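Long-range contacts in molybdopterin adenylyltransferase (PDB 4XCW), which probably activates molybdopterin by adenylylation with ATP, the step that prepares it for molybdenum insertion in the synthesis of the molybdenum cofactor: residues 35-40 with 144-149; 14-19 with 46-51; 93-98 with 125-130. One frame throughout, in Å; residues are numbered along the deposited sequence.

Interaction 1 (35-40 with 144-149)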
loop_
_atom_site.group_PDB
_atom_site.type_symbol
_atom_site.label_atom_id
_atom_site.label_comp_id
_atom_site.label_asym_id
_atom_site.label_seq_id
_atom_site.Cartn_x
_atom_site.Cartn_y
_atom_site.Cartn_z
ATOM N N SER B 35 16.663 -14.375 19.010
ATOM C CA SER B 35 17.846 -14.998 19.604
ATOM C C SER B 35 18.363 -16.159 18.761
ATOM O O SER B 35 19.562 -16.421 18.731
ATOM C CB SER B 35 17.549 -15.489 21.022
ATOM O OG SER B 35 17.374 -14.402 21.912
ATOM N N GLU B 36 17.455 -16.856 18.086
ATOM C CA GLU B 36 17.829 -17.984 17.238
ATOM C C GLU B 36 18.321 -17.527 15.865
ATOM O O GLU B 36 19.091 -18.229 15.208
ATOM C CB GLU B 36 16.647 -18.940 17.069
ATOM C CG GLU B 36 16.195 -19.615 18.355
ATOM C CD GLU B 36 14.900 -20.387 18.179
ATOM O OE1 GLU B 36 14.346 -20.363 17.058
ATOM O OE2 GLU B 36 14.437 -21.016 19.157
ATOM N N TYR B 37 17.871 -16.349 15.443
ATOM C CA TYR B 37 18.184 -15.822 14.116
ATOM C C TYR B 37 19.541 -15.129 14.040
ATOM O O TYR B 37 20.155 -15.075 12.972
ATOM C CB TYR B 37 17.103 -14.835 13.670
ATOM C CG TYR B 37 15.820 -15.474 13.185
ATOM C CD1 TYR B 37 15.619 -16.850 13.262
ATOM C CD2 TYR B 37 14.804 -14.691 12.643
ATOM C CE1 TYR B 37 14.439 -17.423 12.815
ATOM C CE2 TYR B 37 13.628 -15.255 12.194
ATOM C CZ TYR B 37 13.445 -16.615 12.282
ATOM O OH TYR B 37 12.263 -17.164 11.828
ATOM N N LEU B 38 19.997 -14.589 15.166
ATOM C CA LEU B 38 21.226 -13.797 15.199
ATOM C C LEU B 38 22.339 -14.452 16.008
ATOM O O LEU B 38 22.095 -15.066 17.046
ATOM C CB LEU B 38 20.938 -12.407 15.769
ATOM C CG LEU B 38 20.055 -11.510 14.904
ATOM C CD1 LEU B 38 19.615 -10.285 15.681
ATOM C CD2 LEU B 38 20.813 -11.107 13.652
ATOM N N LEU B 39 23.568 -14.300 15.525
ATOM C CA LEU B 39 24.742 -14.810 16.217
ATOM C C LEU B 39 25.325 -13.759 17.157
ATOM O O LEU B 39 26.069 -14.088 18.082
ATOM C CB LEU B 39 25.798 -15.262 15.206
ATOM C CG LEU B 39 25.363 -16.390 14.268
ATOM C CD1 LEU B 39 26.389 -16.607 13.169
ATOM C CD2 LEU B 39 25.149 -17.674 15.051
ATOM N N ASN B 40 24.981 -12.498 16.916
ATOM C CA ASN B 40 25.492 -11.390 17.722
ATOM C C ASN B 40 25.126 -11.517 19.189
ATOM O O ASN B 40 24.094 -12.098 19.519
ATOM C CB ASN B 40 24.947 -10.050 17.213
ATOM C CG ASN B 40 25.194 -9.837 15.739
ATOM O OD1 ASN B 40 24.548 -10.458 14.899
ATOM N ND2 ASN B 40 26.130 -8.947 15.414
ATOM N N CYS B 144 5.487 -14.348 10.931
ATOM C CA CYS B 144 5.774 -13.008 10.445
ATOM C C CYS B 144 7.278 -12.738 10.379
ATOM O O CYS B 144 7.788 -12.285 9.354
ATOM C CB CYS B 144 5.085 -11.976 11.335
ATOM S SG CYS B 144 5.343 -10.269 10.839
ATOM N N LEU B 145 7.987 -13.035 11.464
ATOM C CA LEU B 145 9.427 -12.796 11.515
ATOM C C LEU B 145 10.161 -13.676 10.503
ATOM O O LEU B 145 11.119 -13.239 9.869
ATOM C CB LEU B 145 9.964 -13.039 12.929
ATOM C CG LEU B 145 9.723 -11.894 13.914
ATOM C CD1 LEU B 145 10.065 -12.309 15.334
ATOM C CD2 LEU B 145 10.519 -10.659 13.499
ATOM N N GLU B 146 9.706 -14.915 10.342
ATOM C CA GLU B 146 10.321 -15.807 9.364
ATOM C C GLU B 146 10.224 -15.208 7.961
ATOM O O GLU B 146 11.148 -15.328 7.153
ATOM C CB GLU B 146 9.665 -17.192 9.403
ATOM C CG GLU B 146 10.292 -18.189 8.439
ATOM C CD GLU B 146 9.786 -19.603 8.644
ATOM O OE1 GLU B 146 9.073 -19.844 9.642
ATOM O OE2 GLU B 146 10.096 -20.474 7.804
ATOM N N ALA B 147 9.116 -14.530 7.694
ATOM C CA ALA B 147 8.875 -13.950 6.383
ATOM C C ALA B 147 9.686 -12.684 6.136
ATOM O O ALA B 147 10.206 -12.493 5.037
ATOM C CB ALA B 147 7.398 -13.650 6.210
ATOM N N VAL B 148 9.784 -11.816 7.142
ATOM C CA VAL B 148 10.380 -10.496 6.918
ATOM C C VAL B 148 11.851 -10.400 7.300
ATOM O O VAL B 148 12.562 -9.545 6.776
ATOM C CB VAL B 148 9.624 -9.376 7.680
ATOM C CG1 VAL B 148 8.159 -9.343 7.270
ATOM C CG2 VAL B 148 9.776 -9.530 9.186
ATOM N N PHE B 149 12.316 -11.264 8.196
ATOM C CA PHE B 149 13.698 -11.148 8.655
ATOM C C PHE B 149 14.777 -11.241 7.557
ATOM O O PHE B 149 15.806 -10.572 7.673
ATOM C CB PHE B 149 14.020 -12.188 9.726
ATOM C CG PHE B 149 15.351 -11.956 10.386
ATOM C CD1 PHE B 149 15.478 -11.022 11.397
ATOM C CD2 PHE B 149 16.478 -12.645 9.971
ATOM C CE1 PHE B 149 16.702 -10.790 11.997
ATOM C CE2 PHE B 149 17.706 -12.415 10.566
ATOM C CZ PHE B 149 17.813 -11.488 11.582
#
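Y37, on the last turn of helix 25-37, packs its ring obliquely against the ring of F149 of 144-149, the segment on helix 138-148, and so joins two helices of the mixed alpha/beta fold of the MogA family. The contact between 35-40 and 144-149 is almost wholly apolar and mostly buried.

The aromatic pair carries most of it. The ring centroids lie 5.1 Å apart with the planes turned 52° to each other, neither stacked nor set edge to face. Y37 CD2 comes 3.6 Å from F149 CG, near the rim of one F149 face. Over that same ring sits Y37 CB in a CH-pi contact, 4.2 Å from the F149 centroid. F149 reaches this place because its CG is anti to the backbone N (chi1 -170°), and the two side chains run past each other in opposite directions.

Aliphatic packing extends the apolar surface. L38, the first residue to leave helical geometry, directs CD2 to the F149 edge, 3.7 Å from CZ; L38 also packs on I8 of strand 6-13 and on M164. A branched leucine suits this place, since one methyl can meet the ring rim while the residue still packs on the sheet. L145 adds its CB, 4.3 Å from Y37 CE2.

Tyrosine suits a buried site beside an exposed residue: its ring packs among apolar groups while OH lies next to E146. The E146 carboxylate plane stands 82° from the tyrosine ring, and Y37 OH rests 3.4 Å from E146 CA and 3.6 Å from E146 CB.

Interaction 2 (14-19 with 46-51)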
loop_
_atom_site.group_PDB
_atom_site.type_symbol
_atom_site.label_atom_id
_atom_site.label_comp_id
_atom_site.label_asym_id
_atom_site.label_seq_id
_atom_site.Cartn_x
_atom_site.Cartn_y
_atom_site.Cartn_z
ATOM N N SER B 14 -0.414 -2.520 25.323
ATOM C CA SER B 14 -1.451 -3.246 26.049
ATOM C C SER B 14 -2.034 -2.425 27.190
ATOM O O SER B 14 -1.302 -1.764 27.922
ATOM C CB SER B 14 -0.884 -4.559 26.592
ATOM O OG SER B 14 -1.813 -5.211 27.444
ATOM N N ASP B 15 -3.355 -2.474 27.342
ATOM C CA ASP B 15 -4.013 -1.788 28.448
ATOM C C ASP B 15 -3.995 -2.656 29.703
ATOM O O ASP B 15 -4.448 -2.230 30.768
ATOM C CB ASP B 15 -5.452 -1.416 28.077
ATOM C CG ASP B 15 -5.523 -0.266 27.084
ATOM O OD1 ASP B 15 -4.601 0.579 27.083
ATOM O OD2 ASP B 15 -6.505 -0.202 26.311
ATOM N N ARG B 16 -3.467 -3.871 29.563
ATOM C CA ARG B 16 -3.392 -4.851 30.652
ATOM C C ARG B 16 -4.746 -5.113 31.302
ATOM O O ARG B 16 -4.864 -5.147 32.529
ATOM C CB ARG B 16 -2.384 -4.399 31.710
ATOM C CG ARG B 16 -0.969 -4.879 31.444
ATOM C CD ARG B 16 0.061 -3.908 31.983
ATOM N NE ARG B 16 0.058 -2.653 31.241
ATOM C CZ ARG B 16 -0.222 -1.468 31.774
ATOM N NH1 ARG B 16 -0.521 -1.373 33.063
ATOM N NH2 ARG B 16 -0.199 -0.378 31.017
ATOM N N ALA B 17 -5.763 -5.308 30.471
ATOM C CA ALA B 17 -7.114 -5.545 30.959
ATOM C C ALA B 17 -7.776 -6.687 30.194
ATOM O O ALA B 17 -8.987 -6.887 30.283
ATOM C CB ALA B 17 -7.945 -4.274 30.846
ATOM N N SER B 18 -6.972 -7.434 29.444
ATOM C CA SER B 18 -7.486 -8.530 28.630
ATOM C C SER B 18 -6.782 -9.844 28.951
ATOM O O SER B 18 -7.427 -10.869 29.192
ATOM C CB SER B 18 -7.326 -8.208 27.142
ATOM O OG SER B 18 -5.957 -8.191 26.771
ATOM N N LYS B 19 -5.453 -9.802 28.952
ATOM C CA LYS B 19 -4.642 -11.003 29.115
ATOM C C LYS B 19 -4.572 -11.477 30.567
ATOM O O LYS B 19 -4.691 -12.670 30.837
ATOM C CB LYS B 19 -3.228 -10.760 28.578
ATOM C CG LYS B 19 -3.174 -10.462 27.087
ATOM C CD LYS B 19 -1.747 -10.207 26.629
ATOM C CE LYS B 19 -1.680 -9.911 25.138
ATOM N NZ LYS B 19 -2.131 -11.066 24.312
ATOM N N TYR B 46 12.870 -4.153 26.625
ATOM C CA TYR B 46 11.455 -4.502 26.625
ATOM C C TYR B 46 10.642 -3.545 27.485
ATOM O O TYR B 46 11.045 -3.201 28.593
ATOM C CB TYR B 46 11.271 -5.938 27.121
ATOM C CG TYR B 46 9.831 -6.355 27.332
ATOM C CD1 TYR B 46 8.993 -6.605 26.251
ATOM C CD2 TYR B 46 9.313 -6.518 28.612
ATOM C CE1 TYR B 46 7.679 -6.998 26.438
ATOM C CE2 TYR B 46 7.999 -6.913 28.810
ATOM C CZ TYR B 46 7.187 -7.149 27.717
ATOM O OH TYR B 46 5.881 -7.543 27.901
ATOM N N GLU B 47 9.496 -3.118 26.964
ATOM C CA GLU B 47 8.596 -2.238 27.695
ATOM C C GLU B 47 7.149 -2.564 27.373
ATOM O O GLU B 47 6.811 -2.830 26.221
ATOM C CB GLU B 47 8.869 -0.770 27.362
ATOM C CG GLU B 47 10.094 -0.188 28.029
ATOM C CD GLU B 47 10.162 1.321 27.896
ATOM O OE1 GLU B 47 11.116 1.918 28.436
ATOM O OE2 GLU B 47 9.262 1.907 27.256
ATOM N N ILE B 48 6.309 -2.545 28.399
ATOM C CA ILE B 48 4.869 -2.645 28.220
ATOM C C ILE B 48 4.288 -1.243 28.302
ATOM O O ILE B 48 4.503 -0.536 29.283
ATOM C CB ILE B 48 4.210 -3.543 29.284
ATOM C CG1 ILE B 48 4.930 -4.888 29.369
ATOM C CG2 ILE B 48 2.729 -3.739 28.978
ATOM C CD1 ILE B 48 4.292 -5.862 30.348
ATOM N N VAL B 49 3.560 -0.843 27.271
ATOM C CA VAL B 49 3.016 0.508 27.203
ATOM C C VAL B 49 1.513 0.480 26.920
ATOM O O VAL B 49 1.042 -0.316 26.108
ATOM C CB VAL B 49 3.756 1.335 26.127
ATOM C CG1 VAL B 49 3.100 2.691 25.918
ATOM C CG2 VAL B 49 5.203 1.517 26.535
ATOM N N ALA B 50 0.765 1.336 27.612
ATOM C CA ALA B 50 -0.678 1.435 27.407
ATOM C C ALA B 50 -1.017 1.863 25.978
ATOM O O ALA B 50 -0.187 2.441 25.277
ATOM C CB ALA B 50 -1.285 2.407 28.407
ATOM N N ASP B 51 -2.242 1.571 25.549
ATOM C CA ASP B 51 -2.692 1.937 24.207
ATOM C C ASP B 51 -2.960 3.432 24.090
ATOM O O ASP B 51 -4.049 3.841 23.681
ATOM C CB ASP B 51 -3.960 1.165 23.831
ATOM C CG ASP B 51 -3.674 -0.252 23.398
ATOM O OD1 ASP B 51 -2.750 -0.452 22.580
ATOM O OD2 ASP B 51 -4.379 -1.169 23.868
#
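S14 and V49 meet where strands 6-13 and 42-49, parallel neighbours at one side of the mixed sheet, give way to their loops. An ST turn shapes the first loop: R16 N donates to S14 OG at 3.0 Å, and the same OG is also hydrogen-bonded to E23.

The close-packed part is the backbone around S14. Its N donates to V49 O over 2.8 Å at a nearly straight 165°, carrying the pairing of the strands one step past strand 6-13. S14 O then takes a CA-H...O contact from A50 CA at 3.3 Å. Alanine suits this place, as its small side chain lets the two chains run close together, with the CA atoms of D15 and A50 only 4.8 Å apart.

The outer side is looser. R16, exposed to solvent, bends at chi3 (-68°) and lays NE 3.7 Å from I48 CG2, while the edge of its guanidinium turns to A50 N without bonding to it. The long arginine chain can thus shelter an isoleucine methyl and keep its charge at the surface.

At the other end two aspartates cross at about a right angle, D15 OD2 and D51 OD2 being 3.4 Å apart. Their repulsion is probably eased by R83, which forms a salt bridge with D15 OD2 and also packs on the side chain of D51. Aspartate is short enough for the other oxygen of D15 to reach the backbone of the facing segment: D51 N donates to D15 OD1 at 3.0 Å, on its syn side but 34° out of the carboxylate plane.

Interaction 3 (93-98 with 125-130)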
loop_
_atom_site.group_PDB
_atom_site.type_symbol
_atom_site.label_atom_id
_atom_site.label_comp_id
_atom_site.label_asym_id
_atom_site.label_seq_id
_atom_site.Cartn_x
_atom_site.Cartn_y
_atom_site.Cartn_z
ATOM N N VAL B 93 6.724 8.661 14.361
ATOM C CA VAL B 93 8.117 8.776 14.796
ATOM C C VAL B 93 9.112 8.371 13.706
ATOM O O VAL B 93 10.310 8.611 13.850
ATOM C CB VAL B 93 8.396 7.937 16.077
ATOM C CG1 VAL B 93 7.379 8.262 17.168
ATOM C CG2 VAL B 93 8.401 6.453 15.775
ATOM N N CYS B 94 8.625 7.761 12.624
ATOM C CA CYS B 94 9.496 7.402 11.508
ATOM C C CYS B 94 9.611 8.531 10.501
ATOM O O CYS B 94 8.677 9.312 10.327
ATOM C CB CYS B 94 8.990 6.154 10.791
ATOM S SG CYS B 94 9.217 4.667 11.729
ATOM N N GLN B 95 10.759 8.601 9.834
ATOM C CA GLN B 95 10.992 9.602 8.797
ATOM C C GLN B 95 10.641 9.076 7.398
ATOM O O GLN B 95 10.227 9.841 6.522
ATOM C CB GLN B 95 12.452 10.062 8.841
ATOM C CG GLN B 95 12.867 10.641 10.186
ATOM C CD GLN B 95 14.264 10.219 10.601
ATOM O OE1 GLN B 95 14.802 9.231 10.099
ATOM N NE2 GLN B 95 14.864 10.973 11.518
ATOM N N LYS B 96 10.828 7.775 7.203
ATOM C CA LYS B 96 10.495 7.066 5.960
ATOM C C LYS B 96 9.734 5.795 6.291
ATOM O O LYS B 96 10.194 5.019 7.125
ATOM C CB LYS B 96 11.748 6.663 5.180
ATOM C CG LYS B 96 12.533 7.756 4.500
ATOM C CD LYS B 96 13.692 7.117 3.738
ATOM C CE LYS B 96 14.473 8.126 2.905
ATOM N NZ LYS B 96 15.286 9.057 3.739
ATOM N N MET B 97 8.605 5.545 5.630
ATOM C CA MET B 97 7.916 4.270 5.818
ATOM C C MET B 97 8.320 3.287 4.718
ATOM O O MET B 97 8.703 3.691 3.619
ATOM C CB MET B 97 6.393 4.457 5.830
ATOM C CG MET B 97 5.888 5.368 6.942
ATOM S SD MET B 97 6.304 4.755 8.593
ATOM C CE MET B 97 5.247 3.326 8.744
ATOM N N LEU B 98 8.230 1.998 5.028
ATOM C CA LEU B 98 8.572 0.944 4.079
ATOM C C LEU B 98 7.334 0.096 3.813
ATOM O O LEU B 98 7.110 -0.900 4.495
ATOM C CB LEU B 98 9.713 0.082 4.625
ATOM C CG LEU B 98 10.979 0.835 5.034
ATOM C CD1 LEU B 98 11.950 -0.069 5.788
ATOM C CD2 LEU B 98 11.649 1.439 3.805
ATOM N N ILE B 125 11.643 3.735 9.049
ATOM C CA ILE B 125 12.973 4.070 9.519
ATOM C C ILE B 125 12.951 5.317 10.391
ATOM O O ILE B 125 12.368 6.322 10.013
ATOM C CB ILE B 125 13.930 4.318 8.343
ATOM C CG1 ILE B 125 13.948 3.117 7.403
ATOM C CG2 ILE B 125 15.327 4.677 8.857
ATOM C CD1 ILE B 125 14.362 1.818 8.085
ATOM N N ARG B 126 13.563 5.230 11.569
ATOM C CA ARG B 126 13.895 6.413 12.356
ATOM C C ARG B 126 15.399 6.437 12.562
ATOM O O ARG B 126 15.935 5.641 13.335
ATOM C CB ARG B 126 13.185 6.426 13.713
ATOM C CG ARG B 126 13.562 7.648 14.548
ATOM C CD ARG B 126 12.902 7.662 15.927
ATOM N NE ARG B 126 13.362 8.814 16.698
ATOM C CZ ARG B 126 12.761 9.995 16.692
ATOM N NH1 ARG B 126 11.657 10.173 15.974
ATOM N NH2 ARG B 126 13.253 10.993 17.411
ATOM N N ASN B 127 16.064 7.352 11.864
ATOM C CA ASN B 127 17.518 7.481 11.905
ATOM C C ASN B 127 18.206 6.157 11.583
ATOM O O ASN B 127 18.120 5.683 10.452
ATOM C CB ASN B 127 17.962 8.023 13.265
ATOM C CG ASN B 127 17.425 9.415 13.526
ATOM O OD1 ASN B 127 17.346 10.237 12.611
ATOM N ND2 ASN B 127 17.038 9.683 14.768
ATOM N N LYS B 128 18.883 5.564 12.560
ATOM C CA LYS B 128 19.613 4.322 12.317
ATOM C C LYS B 128 18.835 3.118 12.856
ATOM O O LYS B 128 19.411 2.061 13.129
ATOM C CB LYS B 128 21.006 4.400 12.945
ATOM C CG LYS B 128 21.816 5.589 12.431
ATOM C CD LYS B 128 23.245 5.624 12.959
ATOM C CE LYS B 128 23.998 6.808 12.364
ATOM N NZ LYS B 128 25.442 6.795 12.707
ATOM N N SER B 129 17.521 3.288 12.998
ATOM C CA SER B 129 16.657 2.243 13.549
ATOM C C SER B 129 15.556 1.809 12.591
ATOM O O SER B 129 14.887 2.642 11.976
ATOM C CB SER B 129 16.007 2.717 14.851
ATOM O OG SER B 129 16.977 3.104 15.810
ATOM N N LEU B 130 15.362 0.499 12.480
ATOM C CA LEU B 130 14.222 -0.046 11.760
ATOM C C LEU B 130 13.133 -0.435 12.754
ATOM O O LEU B 130 13.378 -1.201 13.681
ATOM C CB LEU B 130 14.627 -1.263 10.923
ATOM C CG LEU B 130 13.490 -2.076 10.282
ATOM C CD1 LEU B 130 12.672 -1.267 9.287
ATOM C CD2 LEU B 130 14.037 -3.325 9.609
#
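I125 N donates to K96 O over 2.7 Å, the shortest polar bond between 93-98 and 125-130, and this pair of residues forms an antiparallel bridge. I125 O accepts from Q95 N at 2.8 Å, so that Q95 and K96 both face I125 in a classic beta bulge.

Beside the bulge the Q95 side chain works as a clamp on the type II' turn from R126 to S129. Bent at chi2 (140°), it brings its amide to N127, where OE1 accepts from N127 N at 2.9 Å and NE2 donates to N127 OD1 at 2.8 Å. Both bonds are nearly straight, although each donor lies above the plane of the carbonyl it meets; the two amide planes are 67° apart. Glutamine suits this place because one group offers an acceptor and a donor together.

R126 stretches out from CG to NE along the end of helix 86-93. V93 O lies close to the guanidinium plane, and R126 NH1 donates to one of its lone pairs at 3.0 Å, while NH2 forms a salt bridge with D65 of helix 53-66. The arginine thereby links the carbonyl at the end of helix 86-93 to an acid on helix 53-66.

On the apolar side L98 CD1 touches I125 CD1 and L130 CD1, each at 3.8 Å, the two methyls lying on the same side of it. C155 of helix 152-158 packs on all three residues, L118 of the second subunit meets L98, and V93 packs on E57 and I61 of helix 53-66 and on I131 of strand 129-134.

Overall arrangement
The three contacts tie different parts of one alpha/beta domain together around a single mixed sheet. Interactions 2 and 3 both reach that sheet near its two outermost strands within the chain, 42-49 and 96-97, with centres about 24 Å apart. Interaction 1 joins helices instead, and lies on the opposite side of the chain's centre from interaction 2, also about 24 Å away centre to centre. Interactions 1 and 3 are nearer, about 19 Å between centres and about 7 Å between nearest atoms, and strand 129-134 leads into helix 138-148. Along the chain, interaction 3 is nested within interaction 1, whereas interactions 1 and 2 interlock. Of interactions 2 and 3, interaction 3 alone meets a second subunit.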